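LPXTG cell wall surface protein (Streptococcus gordonii, PDB 7AVH) probably acts as a cell-wall-anchored adhesin whose tandem SHIRT repeats, two of which make up this chain, space its adhesive part away from the bacterial surface. Local coordinates at residues Asp34-Thr39 with Glu65-Ala70; Thr114-Gly119 with Glu149-Ala154. All coordinates share one frame; numbering follows the deposited sequence. Where two conformers were deposited one is given.

Contact 1. Residues Asp34-Thr39 with Glu65-Ala70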
loop_
_atom_site.group_PDB
_atom_site.type_symbol
_atom_site.label_atom_id
_atom_site.label_comp_id
_atom_site.label_asym_id
_atom_site.label_seq_id
_atom_site.Cartn_x
_atom_site.Cartn_y
_atom_site.Cartn_z
ATOM N N ASP A 34 8.528 -20.244 41.312
ATOM C CA ASP A 34 9.317 -21.224 40.550
ATOM C C ASP A 34 8.476 -22.468 40.259
ATOM O O ASP A 34 7.778 -22.998 41.142
ATOM C CB ASP A 34 10.651 -21.521 41.219
ATOM C CG ASP A 34 11.693 -22.145 40.308
ATOM O OD1 ASP A 34 11.565 -22.077 39.096
ATOM O OD2 ASP A 34 12.650 -22.661 40.812
ATOM N N GLY A 35 8.539 -22.958 39.019
ATOM C CA GLY A 35 7.758 -24.115 38.599
ATOM C C GLY A 35 6.322 -23.821 38.211
ATOM O O GLY A 35 5.666 -24.778 37.741
ATOM N N SER A 36 5.829 -22.589 38.369
ATOM C CA SER A 36 4.463 -22.206 37.957
ATOM C C SER A 36 4.413 -21.968 36.447
ATOM O O SER A 36 5.473 -21.840 35.792
ATOM C CB SER A 36 3.964 -20.955 38.692
ATOM O OG SER A 36 4.700 -19.781 38.377
ATOM N N GLN A 37 3.223 -21.852 35.908
ATOM C CA GLN A 37 3.012 -21.497 34.486
ATOM C C GLN A 37 2.915 -19.964 34.374
ATOM O O GLN A 37 2.105 -19.296 35.039
ATOM C CB GLN A 37 1.691 -22.057 33.952
ATOM C CG GLN A 37 1.660 -23.579 33.812
ATOM C CD GLN A 37 2.770 -24.009 32.884
ATOM O OE1 GLN A 37 2.757 -23.729 31.664
ATOM N NE2 GLN A 37 3.743 -24.677 33.471
ATOM N N ALA A 38 3.732 -19.394 33.514
ATOM C CA ALA A 38 3.621 -17.979 33.142
ATOM C C ALA A 38 2.890 -17.871 31.809
ATOM O O ALA A 38 3.208 -18.630 30.886
ATOM C CB ALA A 38 4.958 -17.387 33.092
ATOM N N THR A 39 1.943 -16.983 31.763
ATOM C CA THR A 39 1.279 -16.675 30.483
ATOM C C THR A 39 1.419 -15.185 30.246
ATOM O O THR A 39 1.238 -14.355 31.133
ATOM C CB THR A 39 -0.199 -17.056 30.447
ATOM O OG1 THR A 39 -0.848 -16.328 31.489
ATOM C CG2 THR A 39 -0.418 -18.541 30.580
ATOM N N GLU A 65 4.666 -20.666 29.488
ATOM C CA GLU A 65 5.929 -21.346 29.733
ATOM C C GLU A 65 6.013 -21.637 31.219
ATOM O O GLU A 65 5.531 -20.867 32.025
ATOM C CB GLU A 65 7.122 -20.484 29.361
ATOM C CG GLU A 65 8.431 -21.255 29.315
ATOM C CD GLU A 65 9.452 -20.394 28.595
ATOM O OE1 GLU A 65 10.117 -19.581 29.312
ATOM O OE2 GLU A 65 9.622 -20.568 27.381
ATOM N N THR A 66 6.685 -22.736 31.521
ATOM C CA THR A 66 6.975 -23.122 32.897
ATOM C C THR A 66 8.153 -22.297 33.390
ATOM O O THR A 66 9.211 -22.232 32.733
ATOM C CB THR A 66 7.249 -24.615 32.980
ATOM O OG1 THR A 66 6.111 -25.348 32.556
ATOM C CG2 THR A 66 7.575 -25.026 34.391
ATOM N N ILE A 67 7.995 -21.626 34.517
ATOM C CA ILE A 67 9.138 -20.935 35.151
ATOM C C ILE A 67 10.085 -22.017 35.711
ATOM O O ILE A 67 9.636 -22.934 36.488
ATOM C CB ILE A 67 8.631 -20.021 36.294
ATOM C CG1 ILE A 67 7.703 -18.900 35.803
ATOM C CG2 ILE A 67 9.800 -19.413 37.054
ATOM C CD1 ILE A 67 8.361 -17.941 34.818
ATOM N N ASN A 68 11.315 -22.032 35.269
ATOM C CA ASN A 68 12.269 -23.073 35.678
ATOM C C ASN A 68 13.575 -22.414 36.059
ATOM O O ASN A 68 14.527 -22.354 35.236
ATOM C CB ASN A 68 12.453 -24.158 34.629
ATOM C CG ASN A 68 13.172 -25.348 35.223
ATOM O OD1 ASN A 68 13.340 -25.489 36.453
ATOM N ND2 ASN A 68 13.615 -26.216 34.334
ATOM N N GLY A 69 13.569 -21.763 37.227
ATOM C CA GLY A 69 14.816 -21.227 37.789
ATOM C C GLY A 69 15.363 -20.038 36.971
ATOM O O GLY A 69 16.570 -19.779 36.983
ATOM N N ALA A 70 14.486 -19.299 36.278
ATOM C CA ALA A 70 14.890 -18.074 35.568
ATOM C C ALA A 70 13.630 -17.328 35.183
ATOM O O ALA A 70 12.512 -17.876 35.019
ATOM C CB ALA A 70 15.734 -18.372 34.346
#
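Gln37 and Ala38 pair antiparallel with Thr66 and Glu65, Gln37-Thr66 being the non-hydrogen-bonded pair and Ala38-Glu65 the hydrogen-bonded one, closed by Ala38 N to Glu65 O (2.8 Å) and Glu65 N to Ala38 O (2.9 Å). Ile67 N gives a nearly straight bond to Ser36 O (2.8 Å, 169° at the hydrogen), and Gly35 N reaches Ile67 O from above its carbonyl plane. On the face carrying Gln37 and Thr66, the glutamine chain folds back at chi2 (-58°), which swings its amide over to the neighbouring strand, where NE2 donates to Thr66 OG1 at 2.6 Å with the hydroxyl close to the amide plane. This two-stranded sheet, 37-38 with 65-66, is a small accessory to the main sheet of the first SHIRT domain. On its other face Ala38 CB meets Ile67 CD1 (3.9 Å), and the isoleucine also packs on Tyr2 and Ala72 of the main sheet. Asp34 holds the turn after Ile67: with CG anti to the backbone N (chi1 -161°), OD1 takes the N-H of Gly69 on its syn side at 2.8 Å. Ser36 OG bonds Lys33 O, in the link between strands 29-32 and 37-38.

Contact 2. Residues Thr114-Gly119 with Glu149-Ala154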
loop_
_atom_site.group_PDB
_atom_site.type_symbol
_atom_site.label_atom_id
_atom_site.label_comp_id
_atom_site.label_asym_id
_atom_site.label_seq_id
_atom_site.Cartn_x
_atom_site.Cartn_y
_atom_site.Cartn_z
ATOM N N THR A 114 -1.043 1.097 -10.943
ATOM C CA THR A 114 -1.651 0.573 -9.699
ATOM C C THR A 114 -0.773 0.881 -8.499
ATOM O O THR A 114 0.383 1.257 -8.594
ATOM C CB THR A 114 -1.902 -0.916 -9.895
ATOM O OG1 THR A 114 -0.679 -1.645 -9.994
ATOM C CG2 THR A 114 -2.812 -1.292 -11.050
ATOM N N ASP A 115 -1.402 0.657 -7.335
ATOM C CA ASP A 115 -0.718 0.694 -6.011
ATOM C C ASP A 115 -0.168 2.089 -5.721
ATOM O O ASP A 115 0.900 2.235 -5.146
ATOM C CB ASP A 115 0.386 -0.359 -5.920
ATOM C CG ASP A 115 -0.024 -1.711 -6.447
ATOM O OD1 ASP A 115 -0.732 -2.424 -5.708
ATOM O OD2 ASP A 115 0.343 -2.021 -7.630
ATOM N N LEU A 116 -0.893 3.120 -6.177
ATOM C CA LEU A 116 -0.478 4.512 -5.919
ATOM C C LEU A 116 -0.924 4.915 -4.513
ATOM O O LEU A 116 -2.077 4.761 -4.140
ATOM C CB LEU A 116 -1.085 5.441 -6.964
ATOM C CG LEU A 116 -0.823 5.108 -8.443
ATOM C CD1 LEU A 116 -1.405 6.154 -9.350
ATOM C CD2 LEU A 116 0.640 4.917 -8.688
ATOM N N LYS A 117 -0.015 5.488 -3.763
ATOM C CA LYS A 117 -0.317 5.952 -2.403
ATOM C C LYS A 117 -1.210 7.175 -2.397
ATOM O O LYS A 117 -1.061 8.105 -3.225
ATOM C CB LYS A 117 0.967 6.226 -1.644
ATOM C CG LYS A 117 1.689 4.919 -1.354
ATOM C CD LYS A 117 2.819 5.052 -0.375
ATOM C CE LYS A 117 3.646 3.790 -0.284
ATOM N NZ LYS A 117 4.797 4.129 0.584
ATOM N N ASP A 118 -2.138 7.182 -1.477
ATOM C CA ASP A 118 -2.953 8.386 -1.214
ATOM C C ASP A 118 -2.017 9.579 -0.920
ATOM O O ASP A 118 -1.001 9.434 -0.162
ATOM C CB ASP A 118 -3.957 8.188 -0.074
ATOM C CG ASP A 118 -5.229 9.049 -0.194
ATOM O OD1 ASP A 118 -5.329 9.813 -1.143
ATOM O OD2 ASP A 118 -6.154 8.917 0.656
ATOM N N GLY A 119 -2.347 10.713 -1.533
ATOM C CA GLY A 119 -1.596 11.981 -1.446
ATOM C C GLY A 119 -0.432 12.056 -2.426
ATOM O O GLY A 119 0.199 13.135 -2.468
ATOM N N GLU A 149 -1.867 14.701 -11.494
ATOM C CA GLU A 149 -2.951 14.986 -10.544
ATOM C C GLU A 149 -2.581 14.311 -9.242
ATOM O O GLU A 149 -2.026 13.220 -9.230
ATOM C CB GLU A 149 -4.297 14.492 -11.083
ATOM C CG GLU A 149 -5.409 14.433 -10.057
ATOM C CD GLU A 149 -6.382 13.308 -10.353
ATOM O OE1 GLU A 149 -6.651 13.080 -11.561
ATOM O OE2 GLU A 149 -6.842 12.646 -9.377
ATOM N N THR A 150 -2.955 14.967 -8.175
ATOM C CA THR A 150 -2.741 14.445 -6.821
ATOM C C THR A 150 -3.805 13.391 -6.571
ATOM O O THR A 150 -5.022 13.645 -6.805
ATOM C CB THR A 150 -2.855 15.573 -5.797
ATOM O OG1 THR A 150 -1.959 16.615 -6.144
ATOM C CG2 THR A 150 -2.560 15.106 -4.386
ATOM N N ILE A 151 -3.390 12.236 -6.048
ATOM C CA ILE A 151 -4.317 11.184 -5.587
ATOM C C ILE A 151 -4.905 11.697 -4.270
ATOM O O ILE A 151 -4.144 11.887 -3.289
ATOM C CB ILE A 151 -3.576 9.833 -5.418
ATOM C CG1 ILE A 151 -3.000 9.321 -6.742
ATOM C CG2 ILE A 151 -4.493 8.810 -4.790
ATOM C CD1 ILE A 151 -4.009 9.044 -7.843
ATOM N N ASN A 152 -6.194 11.984 -4.217
ATOM C CA ASN A 152 -6.810 12.456 -2.951
ATOM C C ASN A 152 -8.034 11.603 -2.675
ATOM O O ASN A 152 -9.163 12.095 -2.844
ATOM C CB ASN A 152 -7.122 13.945 -3.007
ATOM C CG ASN A 152 -7.737 14.456 -1.725
ATOM O OD1 ASN A 152 -8.332 15.525 -1.724
ATOM N ND2 ASN A 152 -7.566 13.720 -0.636
ATOM N N GLY A 153 -7.780 10.354 -2.288
ATOM C CA GLY A 153 -8.838 9.456 -1.851
ATOM C C GLY A 153 -9.704 8.908 -2.973
ATOM O O GLY A 153 -10.868 8.562 -2.742
ATOM N N ALA A 154 -9.163 8.871 -4.194
ATOM C CA ALA A 154 -9.886 8.289 -5.314
ATOM C C ALA A 154 -8.910 7.960 -6.440
ATOM O O ALA A 154 -7.851 8.612 -6.579
ATOM C CB ALA A 154 -10.997 9.226 -5.839
#
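Two hydrogen bonds join 114-119 to 149-154, and both come from glycine N-H groups. Gly119 N donates to Ile151 O (2.8 Å), tilted 29° from the carbonyl plane. Gly153 N donates to Asp118 OD1, also at 2.8 Å, approaching the carboxylate on its syn side but 26° out of its plane. A chi1 of -151° turns the aspartate's CG away from its own N and lays the carboxylate beside its carbonyl carbon, facing the turn at Asn152 and Gly153. Both glycines have positive phi, a backbone shape that favours this residue type.

Van der Waals packing centres on Ile151, the one buried residue among those that touch. Its CD1 makes an apolar contact with Leu116 CD1 at 4.2 Å, the two side chains crossing at about a right angle, while its CB and CG2 rest against Lys117 O, each 3.8 Å away. Tyr86 and Ala156 of the main sheet, together with Ala122, add to the packing around the isoleucine. At the outer side, Thr150 CG2 lies 3.9 Å from Gly119 O.

The strand leading in carries a G1 beta bulge, in which Asp115 and Leu116 both face Tyr86; from there the chain of this second SHIRT domain runs on to the two-stranded sheet 121-122 with 149-150. The Asp118 bond ties the turn at Asn152-Gly153 to 114-119. Asp118 OD1 and Ile151 O, both acceptors, lie only 3.2 Å apart, and their mutual repulsion is probably offset by the N-H groups of Gly153 and Gly119, one directed at each oxygen.

In the fold
From the N terminus, strand 2-10 and helix 19-22 come first, and strand 29-32 runs into the first segment of contact 1. The intervening hairpin of 47-50 and 53-60 is closed off when the chain returns at 65-70. Strand 72-94, interrupted by a bulge or short loop, then carries the chain from the first SHIRT domain into the second, where helix 103-106 precedes strand 113-117, on which contact 2 opens. That contact closes an equivalent loop, around hairpin 131-134 and 137-144, before final strand 156-166. The two closures follow in series, neither nested nor crossed, with centres about 51 Å apart. Each joins the chain near the end of strand 29-32 or 113-117 to that after 53-60 or 137-144, its isoleucine packed against the main sheet, an internal repetition expected of tandem repeats.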